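Local coordinates for protein type 3 secretion system chaperone PscE (Pseudomonas aeruginosa, PDB 2UWJ) that acts with PscG as a cytoplasmic chaperone that keeps the type III secretion needle protein PscF from polymerising too early, at residues A[6-11]-A[65-70]; A[10-13]-A[19-22]. One frame throughout, in Å; residues are numbered along the deposited sequence.

Contact 1: A[6-11]-A[65-70]; sequences TALETR and SQLTED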
# COMPACT_ATOMS: atom_id res chain seq x y z
N THR A 6 -8.16 1.14 -2.45
CA THR A 6 -7.29 1.32 -1.30
C THR A 6 -6.77 0.00 -0.71
O THR A 6 -7.40 -1.06 -0.88
CB THR A 6 -8.00 2.12 -0.17
OG1 THR A 6 -9.07 1.32 0.36
CG2 THR A 6 -8.61 3.44 -0.73
N ALA A 7 -5.64 0.09 -0.02
CA ALA A 7 -5.00 -1.06 0.63
C ALA A 7 -5.98 -1.69 1.65
O ALA A 7 -6.13 -2.91 1.70
CB ALA A 7 -3.70 -0.60 1.34
N LEU A 8 -6.64 -0.84 2.45
CA LEU A 8 -7.61 -1.33 3.44
C LEU A 8 -8.67 -2.21 2.75
O LEU A 8 -8.99 -3.30 3.22
CB LEU A 8 -8.29 -0.13 4.15
CG LEU A 8 -9.58 -0.45 4.94
CD1 LEU A 8 -9.24 -1.34 6.14
CD2 LEU A 8 -10.19 0.88 5.42
N GLU A 9 -9.22 -1.76 1.64
CA GLU A 9 -10.23 -2.57 0.96
C GLU A 9 -9.68 -3.94 0.54
O GLU A 9 -10.38 -4.94 0.59
CB GLU A 9 -10.79 -1.82 -0.26
CG GLU A 9 -11.66 -0.65 0.15
CD GLU A 9 -11.92 0.30 -1.01
OE1 GLU A 9 -12.84 0.01 -1.83
OE2 GLU A 9 -11.18 1.30 -1.11
N THR A 10 -8.40 -3.99 0.14
CA THR A 10 -7.85 -5.31 -0.22
C THR A 10 -7.80 -6.15 1.06
O THR A 10 -8.25 -7.32 1.09
CB THR A 10 -6.44 -5.14 -0.83
OG1 THR A 10 -6.56 -4.35 -2.02
CG2 THR A 10 -5.81 -6.49 -1.18
N ARG A 11 -7.28 -5.57 2.14
CA ARG A 11 -7.22 -6.27 3.42
C ARG A 11 -8.61 -6.83 3.75
O ARG A 11 -8.75 -8.00 4.13
CB ARG A 11 -6.76 -5.30 4.50
CG ARG A 11 -5.75 -5.81 5.49
CD ARG A 11 -4.68 -4.70 5.76
NE ARG A 11 -5.20 -3.47 6.39
CZ ARG A 11 -4.94 -2.22 5.99
NH1 ARG A 11 -4.16 -1.98 4.94
NH2 ARG A 11 -5.44 -1.18 6.65
N SER A 65 -19.12 -0.57 7.64
CA SER A 65 -20.34 -1.31 7.34
C SER A 65 -20.62 -1.31 5.87
O SER A 65 -20.98 -2.34 5.31
CB SER A 65 -21.56 -0.72 8.05
OG SER A 65 -21.45 -1.02 9.42
N GLN A 66 -20.50 -0.16 5.23
CA GLN A 66 -20.73 -0.09 3.79
C GLN A 66 -19.65 -0.84 2.98
O GLN A 66 -19.95 -1.46 1.94
CB GLN A 66 -20.78 1.37 3.33
CG GLN A 66 -21.79 1.60 2.19
CD GLN A 66 -21.13 2.02 0.88
OE1 GLN A 66 -20.35 1.27 0.27
NE2 GLN A 66 -21.46 3.22 0.42
N LEU A 67 -18.40 -0.81 3.43
CA LEU A 67 -17.35 -1.52 2.70
C LEU A 67 -17.49 -3.07 2.78
O LEU A 67 -17.06 -3.80 1.88
CB LEU A 67 -15.95 -1.13 3.24
CG LEU A 67 -15.53 0.36 3.06
CD1 LEU A 67 -14.08 0.58 3.57
CD2 LEU A 67 -15.60 0.74 1.60
N THR A 68 -18.09 -3.56 3.86
CA THR A 68 -18.20 -4.99 4.08
C THR A 68 -19.57 -5.58 3.94
O THR A 68 -19.74 -6.77 4.20
CB THR A 68 -17.73 -5.36 5.50
OG1 THR A 68 -18.59 -4.73 6.45
CG2 THR A 68 -16.30 -4.93 5.73
N GLU A 69 -20.56 -4.79 3.54
CA GLU A 69 -21.90 -5.34 3.44
C GLU A 69 -22.04 -6.19 2.19
O GLU A 69 -21.54 -5.81 1.12
CB GLU A 69 -22.94 -4.24 3.44
CG GLU A 69 -23.11 -3.56 2.12
CD GLU A 69 -24.10 -2.43 2.23
OE1 GLU A 69 -24.39 -1.80 1.18
OE2 GLU A 69 -24.57 -2.17 3.36
N ASP A 70 -22.70 -7.34 2.36
CA ASP A 70 -22.94 -8.30 1.27
C ASP A 70 -24.20 -7.93 0.49
O ASP A 70 -24.11 -7.46 -0.64
CB ASP A 70 -23.08 -9.73 1.83
OXT ASP A 70 -25.30 -8.09 1.06
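The carboxylate of E9 does not touch L67; the CG methylene does, 4.4 Å from L67 CD1, while the carboxylate binds back on its own segment. At its edge OE2 accepts from the T6 hydroxyl through the anti lone pair, the one pointing away from OE1, with T6 OG1 to E9 OE2 at 2.6 Å. The other flat group, the R11 guanidinium, takes no part in meeting helix 44-68; L8 CA sits over the outer part of one of its faces, 3.7 Å from the plane.

The CD1 of L67 runs anti to CA (chi2 -177°), stretching the side chain out of helix 44-68 toward L8 and E9, where L8 CD2 stands 4.3 Å from L67 CD1. No hydrogen bond crosses; the two segments meet by aliphatic packing alone and bury 98 Å² between them. The nearest CA atoms, those of E9 and L67, are 7.4 Å apart.

T6 is the N-cap of helix 7-12. Besides donating to OE2, its OG1 receives a weak capping bond from E9 N at 3.3 Å. T6 thus holds E9 at its side chain and, weakly, at its backbone N, which probably limits how far the E9 stem can swing beside L67.

The contact sets the first turn of helix 7-12 against the last turn of helix 44-68, at an end of the chain that faces PscG, the partner chaperone. In the PscG chain, its L12 packs on L8 and its Q19 on both E9 and L67. Within the same chain M4 packs on E9, and H19 of helix 18-40 touches L8.

Contact 2: A[10-13]-A[19-22]; sequences TRLS and HAAA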
# COMPACT_ATOMS: atom_id res chain seq x y z
N THR A 10 -8.40 -3.99 0.14
CA THR A 10 -7.85 -5.31 -0.22
C THR A 10 -7.80 -6.15 1.06
O THR A 10 -8.25 -7.32 1.09
CB THR A 10 -6.44 -5.14 -0.83
OG1 THR A 10 -6.56 -4.35 -2.02
CG2 THR A 10 -5.81 -6.49 -1.18
N ARG A 11 -7.28 -5.57 2.14
CA ARG A 11 -7.22 -6.27 3.42
C ARG A 11 -8.61 -6.83 3.75
O ARG A 11 -8.75 -8.00 4.13
CB ARG A 11 -6.76 -5.30 4.50
CG ARG A 11 -5.75 -5.81 5.49
CD ARG A 11 -4.68 -4.70 5.76
NE ARG A 11 -5.20 -3.47 6.39
CZ ARG A 11 -4.94 -2.22 5.99
NH1 ARG A 11 -4.16 -1.98 4.94
NH2 ARG A 11 -5.44 -1.18 6.65
N LEU A 12 -9.64 -6.01 3.59
CA LEU A 12 -11.02 -6.44 3.88
C LEU A 12 -11.64 -7.41 2.85
O LEU A 12 -12.69 -7.97 3.11
CB LEU A 12 -11.93 -5.21 3.98
CG LEU A 12 -11.69 -4.12 5.02
CD1 LEU A 12 -12.63 -2.93 4.69
CD2 LEU A 12 -11.95 -4.63 6.43
N SER A 13 -11.05 -7.58 1.68
CA SER A 13 -11.66 -8.47 0.69
C SER A 13 -11.34 -9.96 0.97
O SER A 13 -11.77 -10.86 0.23
CB SER A 13 -11.15 -8.12 -0.72
OG SER A 13 -9.78 -8.51 -0.87
N HIS A 19 -10.09 -9.41 9.75
CA HIS A 19 -9.69 -8.01 9.87
C HIS A 19 -10.87 -7.06 10.10
O HIS A 19 -10.81 -6.21 10.97
CB HIS A 19 -8.92 -7.52 8.62
CG HIS A 19 -8.45 -6.09 8.76
ND1 HIS A 19 -7.70 -5.66 9.84
CD2 HIS A 19 -8.69 -4.99 8.00
CE1 HIS A 19 -7.50 -4.35 9.74
NE2 HIS A 19 -8.09 -3.93 8.63
N ALA A 20 -11.95 -7.23 9.34
CA ALA A 20 -13.09 -6.35 9.51
C ALA A 20 -13.68 -6.45 10.91
O ALA A 20 -13.97 -5.44 11.51
CB ALA A 20 -14.16 -6.69 8.52
N ALA A 21 -13.85 -7.67 11.42
CA ALA A 21 -14.43 -7.86 12.75
C ALA A 21 -13.55 -7.21 13.77
O ALA A 21 -14.03 -6.51 14.66
CB ALA A 21 -14.60 -9.36 13.07
N ALA A 22 -12.24 -7.41 13.63
CA ALA A 22 -11.26 -6.84 14.56
C ALA A 22 -11.27 -5.31 14.52
O ALA A 22 -11.22 -4.65 15.58
CB ALA A 22 -9.86 -7.33 14.23
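R11 and H19 meet first through a CH-pi contact. R11 CG lies over one face of the imidazole, 4.3 Å from the ring centroid and 24° off the normal, displaced toward the rim on the CD2 side. H19 is turned to receive it by having CG anti to its backbone N (chi1 -178°), which sends the ring out of helix 18-40 toward helix 7-12.

Polar groups come close without bonding. Two bends in the R11 chain, at chi2 and chi3, carry NE past the ring, 3.7 Å from H19 NE2. H19 NE2 lies at the guanidinium edge, near its plane, and the two flat groups are 68° apart. This imidazole nitrogen is buried here with no hydrogen-bonding partner anywhere in the model. The outer nitrogens of R11 are engaged elsewhere, NH2 in a salt bridge to E11 of a PscG chain and NH1 in a hydrogen bond to a polar side chain of another chain.

Apolar packing belongs to one branch of L12. Its CD2 methyl touches both successive residues of the second helix, 3.6 Å from H19 CD2 and 3.7 Å from A20 CB, approaching the imidazole obliquely.

Hydrogen bonds close the turn within 10-13. T10 O accepts twice from S13, from N at 2.9 Å and from OG at 2.8 Å, the hydroxyl coming in the carbonyl plane to one of the oxygen's lone pairs.

The contact folds the end of the short helix 7-12 back on H19 and A20, in the first turn of helix 18-40, across the 13-17 loop. Helix 44-68 completes the packing, with L64 and L67 against L12 and T68 against A20, while E8 of the PscG chain packs on H19.

In the fold
From the N terminus the chain enters helix 7-12, passes through the short 13-17 loop into helix 18-40, and returns along helix 44-68. Contact 2 closes the short connection between the first two helices; contact 1 closes nearly the whole chain, bringing its last helical turn back to the first. The loop of contact 2 starts inside segment 6-11, with T10 and R11 common to both, and ends well before 65-70, so the smaller is almost nested in the larger. Their centres lie about 7 Å apart and they touch: L8 CD1 is 3.8 Å from H19 NE2. Together they fasten the small helix across the end of the 18-40 and 44-68 hairpin.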